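Local atomic coordinates of protein Bug27 (Bordetella pertussis, PDB entry 2QPQ), a protein that probably binds a small solute in the periplasm, as a Venus-flytrap solute-binding protein of the Bug (TctC-like) family. Residues Lys90-Pro103 / Gly267-Met281. Sequence-based numbering, arbitrary orientation.
Sequences KKDFAAVINVAYVP and GYSTASDGPEVFQKM
Asn-98 and Asp-273 form an antiparallel hydrogen-bonded pair between strands 93-109 and 269-273, and the asparagine illustrates how one residue can serve a sheet and the helix beside it. Its backbone N gives Asp-273 O a bond of 2.9 Å; the return bond from Asp-273 N to Asn-98 O is weak. CB lies over one face of the Phe-278 ring, a CH-pi contact 3.8 Å from the centroid and displaced toward the rim. CG, anti to the backbone N (chi1 175°), carries the amide alongside the Asp-273 carboxylate, the two planes only 23° apart. ND2 can therefore reach OD2 of Asp-273 at 2.8 Å in a nearly straight bond, while Ala-271 CB packs against the same nitrogen. The other amide atom, OD1, accepts from the backbone N of His-230, which fixes the flip of the group. Between Asn-98 and Ala-100 a beta bulge shifts the register by one, after which Tyr-101 and Ser-269 exchange two backbone bonds. At the far end the helix takes over from the strand: Gln-279 OE1 receives Ala-95 N at 2.8 Å, and its NE2 is held by Glu-283 and by a water shared with Lys-90 O. Strand 269-273 thus flanks strand 93-109, which also pairs with strand 227-235; Gly-274 occupies the N-cap position of helix 275-296, whose first turns cross strand 93-109, while Val-99 and Ala-100 pack on helix 21-35, and Ile-97 and Pro-275 on helix 240-254.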
ATOM      1  N   LYS A  90       8.019   1.570  15.656  1.00 20.52           N
ATOM      2  CA  LYS A  90       8.858   0.378  15.719  1.00 21.42           C
ATOM      3  C   LYS A  90       8.616  -0.430  17.010  1.00 22.43           C
ATOM      4  O   LYS A  90       8.300  -1.610  16.939  1.00 24.46           O
ATOM      5  CB  LYS A  90      10.325   0.737  15.542  1.00 20.99           C
ATOM      6  CG  LYS A  90      10.595   1.393  14.194  1.00 20.21           C
ATOM      7  CD  LYS A  90      12.067   1.495  13.958  1.00 21.82           C
ATOM      8  CE  LYS A  90      12.361   2.233  12.679  1.00 20.65           C
ATOM      9  NZ  LYS A  90      13.856   2.489  12.602  1.00 21.55           N
ATOM     10  N   LYS A  91       8.723   0.187  18.173  1.00 21.25           N
ATOM     11  CA  LYS A  91       8.675  -0.606  19.402  1.00 22.16           C
ATOM     12  C   LYS A  91       7.276  -1.082  19.780  1.00 20.49           C
ATOM     13  O   LYS A  91       7.123  -2.170  20.400  1.00 19.93           O
ATOM     14  CB  LYS A  91       9.245   0.179  20.576  1.00 22.76           C
ATOM     15  CG  LYS A  91       9.300  -0.639  21.897  1.00 27.78           C
ATOM     16  CD  LYS A  91      10.509  -1.604  21.912  1.00 33.90           C
ATOM     17  CE  LYS A  91      10.520  -2.412  23.193  1.00 35.66           C
ATOM     18  NZ  LYS A  91      11.053  -3.792  22.930  1.00 39.88           N
ATOM     19  N   ASP A  92       6.268  -0.293  19.409  1.00 18.14           N
ATOM     20  CA  ASP A  92       4.924  -0.558  19.930  1.00 18.82           C
ATOM     21  C   ASP A  92       4.114  -1.600  19.136  1.00 16.89           C
ATOM     22  O   ASP A  92       2.952  -1.844  19.439  1.00 17.63           O
ATOM     23  CB  ASP A  92       4.118   0.731  20.091  1.00 18.64           C
ATOM     24  CG  ASP A  92       4.651   1.619  21.201  1.00 22.55           C
ATOM     25  OD1 ASP A  92       5.443   1.138  22.048  1.00 20.83           O
ATOM     26  OD2 ASP A  92       4.280   2.812  21.207  1.00 22.80           O
ATOM     27  N   PHE A  93       4.727  -2.143  18.097  1.00 16.20           N
ATOM     28  CA  PHE A  93       4.123  -3.114  17.199  1.00 16.42           C
ATOM     29  C   PHE A  93       5.137  -4.188  16.844  1.00 16.08           C
ATOM     30  O   PHE A  93       6.347  -3.906  16.767  1.00 17.31           O
ATOM     31  CB  PHE A  93       3.628  -2.424  15.912  1.00 16.27           C
ATOM     32  CG  PHE A  93       2.657  -1.301  16.172  1.00 18.22           C
ATOM     33  CD1 PHE A  93       1.292  -1.555  16.325  1.00 19.26           C
ATOM     34  CD2 PHE A  93       3.109   0.004  16.312  1.00 19.17           C
ATOM     35  CE1 PHE A  93       0.400  -0.502  16.611  1.00 17.04           C
ATOM     36  CE2 PHE A  93       2.211   1.041  16.589  1.00 17.93           C
ATOM     37  CZ  PHE A  93       0.878   0.768  16.732  1.00 17.78           C
ATOM     38  N   ALA A  94       4.628  -5.398  16.597  1.00 15.90           N
ATOM     39  CA  ALA A  94       5.425  -6.538  16.172  1.00 15.15           C
ATOM     40  C   ALA A  94       4.690  -7.172  14.996  1.00 15.86           C
ATOM     41  O   ALA A  94       3.462  -7.376  15.015  1.00 14.56           O
ATOM     42  CB  ALA A  94       5.558  -7.545  17.299  1.00 15.82           C
ATOM     43  N   ALA A  95       5.455  -7.504  13.980  1.00 15.75           N
ATOM     44  CA  ALA A  95       4.879  -8.022  12.744  1.00 16.21           C
ATOM     45  C   ALA A  95       4.487  -9.478  12.864  1.00 16.32           C
ATOM     46  O   ALA A  95       5.144 -10.259  13.561  1.00 17.85           O
ATOM     47  CB  ALA A  95       5.897  -7.862  11.611  1.00 15.94           C
ATOM     48  N   VAL A  96       3.407  -9.848  12.186  1.00 15.50           N
ATOM     49  CA  VAL A  96       2.953 -11.242  12.133  1.00 16.23           C
ATOM     50  C   VAL A  96       3.134 -11.818  10.744  1.00 16.03           C
ATOM     51  O   VAL A  96       3.834 -12.847  10.547  1.00 16.40           O
ATOM     52  CB  VAL A  96       1.470 -11.355  12.529  1.00 15.01           C
ATOM     53  CG1 VAL A  96       0.984 -12.809  12.351  1.00 17.19           C
ATOM     54  CG2 VAL A  96       1.332 -10.886  14.010  1.00 17.50           C
ATOM     55  N   ILE A  97       2.547 -11.142   9.762  1.00 15.19           N
ATOM     56  CA  ILE A  97       2.595 -11.672   8.395  1.00 15.09           C
ATOM     57  C   ILE A  97       2.329 -10.589   7.383  1.00 14.88           C
ATOM     58  O   ILE A  97       1.458  -9.756   7.600  1.00 14.99           O
ATOM     59  CB  ILE A  97       1.575 -12.872   8.186  1.00 14.92           C
ATOM     60  CG1 ILE A  97       1.699 -13.491   6.784  1.00 14.97           C
ATOM     61  CG2 ILE A  97       0.095 -12.434   8.474  1.00 14.40           C
ATOM     62  CD1 ILE A  97       0.908 -14.861   6.659  1.00 15.11           C
ATOM     63  N   ASN A  98       3.105 -10.606   6.296  1.00 15.30           N
ATOM     64  CA  ASN A  98       2.777  -9.854   5.088  1.00 16.13           C
ATOM     65  C   ASN A  98       2.148 -10.785   4.084  1.00 16.81           C
ATOM     66  O   ASN A  98       2.793 -11.768   3.677  1.00 16.27           O
ATOM     67  CB  ASN A  98       4.042  -9.249   4.489  1.00 17.48           C
ATOM     68  CG  ASN A  98       3.781  -8.569   3.172  1.00 18.18           C
ATOM     69  OD1 ASN A  98       2.754  -7.908   3.010  1.00 17.97           O
ATOM     70  ND2 ASN A  98       4.712  -8.726   2.220  1.00 18.20           N
ATOM     71  N   VAL A  99       0.905 -10.477   3.684  1.00 16.63           N
ATOM     72  CA  VAL A  99       0.087 -11.379   2.849  1.00 17.91           C
ATOM     73  C   VAL A  99       0.007 -11.037   1.330  1.00 17.90           C
ATOM     74  O   VAL A  99      -0.377 -11.875   0.507  1.00 17.10           O
ATOM     75  CB  VAL A  99      -1.330 -11.552   3.429  1.00 17.43           C
ATOM     76  CG1 VAL A  99      -1.290 -12.048   4.883  1.00 17.53           C
ATOM     77  CG2 VAL A  99      -2.125 -10.229   3.380  1.00 16.91           C
ATOM     78  N   ALA A 100       0.366  -9.816   0.954  1.00 19.11           N
ATOM     79  CA  ALA A 100       0.228  -9.379  -0.434  1.00 19.14           C
ATOM     80  C   ALA A 100       0.968  -8.098  -0.711  1.00 20.18           C
ATOM     81  O   ALA A 100       0.990  -7.157   0.126  1.00 20.44           O
ATOM     82  CB  ALA A 100      -1.237  -9.154  -0.786  1.00 19.07           C
ATOM     83  N   TYR A 101       1.497  -8.025  -1.918  1.00 20.25           N
ATOM     84  CA  TYR A 101       2.015  -6.767  -2.446  1.00 22.14           C
ATOM     85  C   TYR A 101       1.061  -6.292  -3.523  1.00 22.61           C
ATOM     86  O   TYR A 101       0.347  -7.098  -4.138  1.00 22.21           O
ATOM     87  CB  TYR A 101       3.373  -6.977  -3.072  1.00 22.06           C
ATOM     88  CG  TYR A 101       4.497  -7.241  -2.099  1.00 23.54           C
ATOM     89  CD1 TYR A 101       5.188  -6.186  -1.497  1.00 22.64           C
ATOM     90  CD2 TYR A 101       4.911  -8.555  -1.822  1.00 23.69           C
ATOM     91  CE1 TYR A 101       6.248  -6.437  -0.619  1.00 24.08           C
ATOM     92  CE2 TYR A 101       5.959  -8.822  -0.951  1.00 23.64           C
ATOM     93  CZ  TYR A 101       6.625  -7.759  -0.351  1.00 25.08           C
ATOM     94  OH  TYR A 101       7.660  -8.026   0.514  1.00 27.17           O
ATOM     95  N   VAL A 102       1.031  -4.985  -3.750  1.00 23.32           N
ATOM     96  CA  VAL A 102       0.464  -4.480  -4.998  1.00 23.34           C
ATOM     97  C   VAL A 102       1.326  -3.330  -5.488  1.00 23.15           C
ATOM     98  O   VAL A 102       1.554  -2.342  -4.751  1.00 23.28           O
ATOM     99  CB  VAL A 102      -1.063  -4.116  -4.925  1.00 22.93           C
ATOM    100  CG1 VAL A 102      -1.299  -2.759  -4.219  1.00 23.84           C
ATOM    101  CG2 VAL A 102      -1.663  -4.030  -6.346  1.00 24.53           C
ATOM    102  N   PRO A 103       1.777  -3.415  -6.746  1.00 23.28           N
ATOM    103  CA  PRO A 103       2.481  -2.240  -7.233  1.00 22.54           C
ATOM    104  C   PRO A 103       1.520  -1.056  -7.465  1.00 22.03           C
ATOM    105  O   PRO A 103       0.297  -1.238  -7.611  1.00 20.85           O
ATOM    106  CB  PRO A 103       3.100  -2.731  -8.545  1.00 22.61           C
ATOM    107  CG  PRO A 103       2.157  -3.803  -9.022  1.00 23.32           C
ATOM    108  CD  PRO A 103       1.658  -4.479  -7.787  1.00 23.62           C
ATOM    109  N   GLY A 267      -4.541  -8.550  -9.337  1.00 28.82           N
ATOM    110  CA  GLY A 267      -3.281  -7.873  -9.562  1.00 27.90           C
ATOM    111  C   GLY A 267      -2.462  -7.770  -8.294  1.00 27.24           C
ATOM    112  O   GLY A 267      -1.416  -7.095  -8.302  1.00 26.43           O
ATOM    113  N   TYR A 268      -2.922  -8.449  -7.223  1.00 26.57           N
ATOM    114  CA  TYR A 268      -2.090  -8.652  -6.003  1.00 26.36           C
ATOM    115  C   TYR A 268      -1.076  -9.743  -6.217  1.00 27.25           C
ATOM    116  O   TYR A 268      -1.349 -10.749  -6.889  1.00 27.79           O
ATOM    117  CB  TYR A 268      -2.937  -8.998  -4.768  1.00 26.82           C
ATOM    118  CG  TYR A 268      -3.761  -7.845  -4.325  1.00 28.52           C
ATOM    119  CD1 TYR A 268      -3.223  -6.872  -3.478  1.00 30.01           C
ATOM    120  CD2 TYR A 268      -5.051  -7.669  -4.806  1.00 29.02           C
ATOM    121  CE1 TYR A 268      -3.974  -5.754  -3.103  1.00 30.11           C
ATOM    122  CE2 TYR A 268      -5.797  -6.587  -4.450  1.00 29.86           C
ATOM    123  CZ  TYR A 268      -5.254  -5.633  -3.580  1.00 30.15           C
ATOM    124  OH  TYR A 268      -5.991  -4.544  -3.233  1.00 30.47           O
ATOM    125  N   SER A 269       0.110  -9.525  -5.671  1.00 25.77           N
ATOM    126  CA  SER A 269       1.137 -10.523  -5.662  1.00 25.79           C
ATOM    127  C   SER A 269       1.078 -11.120  -4.257  1.00 25.31           C
ATOM    128  O   SER A 269       1.236 -10.421  -3.264  1.00 23.93           O
ATOM    129  CB  SER A 269       2.464  -9.839  -5.950  1.00 26.00           C
ATOM    130  OG  SER A 269       3.481 -10.805  -5.977  1.00 32.32           O
ATOM    131  N   THR A 270       0.759 -12.397  -4.157  1.00 24.52           N
ATOM    132  CA  THR A 270       0.606 -12.986  -2.829  1.00 23.86           C
ATOM    133  C   THR A 270       1.987 -13.086  -2.168  1.00 22.85           C
ATOM    134  O   THR A 270       3.034 -13.162  -2.852  1.00 21.49           O
ATOM    135  CB  THR A 270      -0.120 -14.344  -2.893  1.00 24.34           C
ATOM    136  OG1 THR A 270       0.545 -15.158  -3.863  1.00 26.39           O
ATOM    137  CG2 THR A 270      -1.575 -14.089  -3.379  1.00 25.52           C
ATOM    138  N   ALA A 271       1.983 -13.002  -0.840  1.00 21.99           N
ATOM    139  CA  ALA A 271       3.220 -13.011  -0.065  1.00 20.92           C
ATOM    140  C   ALA A 271       2.923 -13.788   1.214  1.00 20.97           C
ATOM    141  O   ALA A 271       1.764 -14.077   1.494  1.00 20.08           O
ATOM    142  CB  ALA A 271       3.666 -11.596   0.263  1.00 20.14           C
ATOM    143  N   SER A 272       3.956 -14.171   1.955  1.00 21.37           N
ATOM    144  CA  SER A 272       3.738 -14.835   3.250  1.00 22.52           C
ATOM    145  C   SER A 272       4.967 -14.614   4.075  1.00 21.04           C
ATOM    146  O   SER A 272       5.466 -15.539   4.738  1.00 21.41           O
ATOM    147  CB  SER A 272       3.508 -16.365   3.084  1.00 23.89           C
ATOM    148  OG  SER A 272       4.640 -16.879   2.374  1.00 30.11           O
ATOM    149  N   ASP A 273       5.480 -13.386   4.044  1.00 19.44           N
ATOM    150  CA  ASP A 273       6.662 -13.080   4.839  1.00 19.16           C
ATOM    151  C   ASP A 273       6.251 -13.159   6.289  1.00 18.67           C
ATOM    152  O   ASP A 273       5.193 -12.634   6.685  1.00 17.77           O
ATOM    153  CB  ASP A 273       7.189 -11.691   4.492  1.00 19.44           C
ATOM    154  CG  ASP A 273       7.358 -11.503   3.003  1.00 20.88           C
ATOM    155  OD1 ASP A 273       8.086 -12.302   2.392  1.00 23.24           O
ATOM    156  OD2 ASP A 273       6.698 -10.626   2.430  1.00 23.09           O
ATOM    157  N   GLY A 274       7.095 -13.810   7.085  1.00 18.18           N
ATOM    158  CA  GLY A 274       6.762 -14.084   8.491  1.00 16.90           C
ATOM    159  C   GLY A 274       7.156 -12.987   9.459  1.00 16.47           C
ATOM    160  O   GLY A 274       7.611 -11.902   9.043  1.00 16.05           O
ATOM    161  N   PRO A 275       6.990 -13.257  10.775  1.00 16.29           N
ATOM    162  CA  PRO A 275       7.236 -12.269  11.823  1.00 16.20           C
ATOM    163  C   PRO A 275       8.561 -11.509  11.675  1.00 17.01           C
ATOM    164  O   PRO A 275       8.563 -10.261  11.583  1.00 17.81           O
ATOM    165  CB  PRO A 275       7.157 -13.111  13.101  1.00 15.38           C
ATOM    166  CG  PRO A 275       6.086 -14.150  12.739  1.00 16.25           C
ATOM    167  CD  PRO A 275       6.462 -14.527  11.343  1.00 15.70           C
ATOM    168  N   GLU A 276       9.655 -12.240  11.570  1.00 17.03           N
ATOM    169  CA  GLU A 276      10.979 -11.632  11.458  1.00 18.90           C
ATOM    170  C   GLU A 276      11.190 -10.839  10.173  1.00 17.97           C
ATOM    171  O   GLU A 276      11.639  -9.665  10.223  1.00 17.32           O
ATOM    172  CB  GLU A 276      12.070 -12.699  11.631  1.00 18.76           C
ATOM    173  CG  GLU A 276      13.492 -12.151  11.553  1.00 21.47           C
ATOM    174  CD  GLU A 276      14.549 -13.100  12.085  1.00 22.91           C
ATOM    175  OE1 GLU A 276      14.237 -14.300  12.350  1.00 25.67           O
ATOM    176  OE2 GLU A 276      15.712 -12.626  12.248  1.00 27.02           O
ATOM    177  N   VAL A 277      10.874 -11.451   9.035  1.00 16.98           N
ATOM    178  CA  VAL A 277      11.090 -10.800   7.755  1.00 18.03           C
ATOM    179  C   VAL A 277      10.200  -9.542   7.651  1.00 17.43           C
ATOM    180  O   VAL A 277      10.668  -8.436   7.220  1.00 17.49           O
ATOM    181  CB  VAL A 277      10.768 -11.726   6.562  1.00 17.89           C
ATOM    182  CG1 VAL A 277      10.791 -10.908   5.242  1.00 17.61           C
ATOM    183  CG2 VAL A 277      11.786 -12.899   6.502  1.00 18.46           C
ATOM    184  N   PHE A 278       8.935  -9.695   8.048  1.00 16.29           N
ATOM    185  CA  PHE A 278       7.996  -8.600   7.870  1.00 15.50           C
ATOM    186  C   PHE A 278       8.403  -7.445   8.815  1.00 15.09           C
ATOM    187  O   PHE A 278       8.361  -6.268   8.427  1.00 14.24           O
ATOM    188  CB  PHE A 278       6.515  -9.077   8.072  1.00 16.04           C
ATOM    189  CG  PHE A 278       5.461  -8.006   7.791  1.00 14.75           C
ATOM    190  CD1 PHE A 278       5.706  -6.981   6.851  1.00 15.32           C
ATOM    191  CD2 PHE A 278       4.222  -8.056   8.409  1.00 15.70           C
ATOM    192  CE1 PHE A 278       4.742  -6.020   6.577  1.00 15.28           C
ATOM    193  CE2 PHE A 278       3.244  -7.086   8.138  1.00 15.19           C
ATOM    194  CZ  PHE A 278       3.520  -6.061   7.217  1.00 16.48           C
ATOM    195  N   GLN A 279       8.780  -7.779  10.044  1.00 14.75           N
ATOM    196  CA  GLN A 279       9.258  -6.763  10.988  1.00 15.94           C
ATOM    197  C   GLN A 279      10.425  -5.977  10.422  1.00 17.25           C
ATOM    198  O   GLN A 279      10.480  -4.738  10.538  1.00 17.71           O
ATOM    199  CB  GLN A 279       9.660  -7.359  12.354  1.00 14.56           C
ATOM    200  CG  GLN A 279      10.057  -6.283  13.412  1.00 16.33           C
ATOM    201  CD  GLN A 279       8.883  -5.400  13.769  1.00 17.54           C
ATOM    202  OE1 GLN A 279       7.761  -5.870  13.792  1.00 20.36           O
ATOM    203  NE2 GLN A 279       9.121  -4.117  13.997  1.00 18.84           N
ATOM    204  N   LYS A 280      11.377  -6.691   9.819  1.00 18.22           N
ATOM    205  CA  LYS A 280      12.490  -6.009   9.179  1.00 18.98           C
ATOM    206  C   LYS A 280      12.023  -5.072   8.047  1.00 19.15           C
ATOM    207  O   LYS A 280      12.526  -3.950   7.928  1.00 18.67           O
ATOM    208  CB  LYS A 280      13.514  -7.028   8.682  1.00 20.32           C
ATOM    209  CG  LYS A 280      14.882  -6.448   8.205  1.00 22.38           C
ATOM    210  CD  LYS A 280      15.727  -5.886   9.345  1.00 27.19           C
ATOM    211  CE  LYS A 280      17.099  -5.393   8.810  1.00 28.29           C
ATOM    212  NZ  LYS A 280      17.654  -4.316   9.676  1.00 33.59           N
ATOM    213  N   MET A 281      11.079  -5.541   7.221  1.00 18.89           N
ATOM    214  CA  MET A 281      10.549  -4.735   6.116  1.00 20.29           C
ATOM    215  C   MET A 281       9.893  -3.469   6.652  1.00 18.25           C
ATOM    216  O   MET A 281      10.111  -2.393   6.109  1.00 16.63           O
ATOM    217  CB  MET A 281       9.485  -5.517   5.332  1.00 21.06           C
ATOM    218  CG  MET A 281       9.855  -6.930   4.890  1.00 23.20           C
ATOM    219  SD  MET A 281       8.535  -7.741   3.949  1.00 27.80           S
ATOM    220  CE  MET A 281       7.953  -6.269   3.004  1.00 18.20           C
TER
HETATM  221  O   HOH W   1       6.814  -2.074  14.466  1.00 24.27           O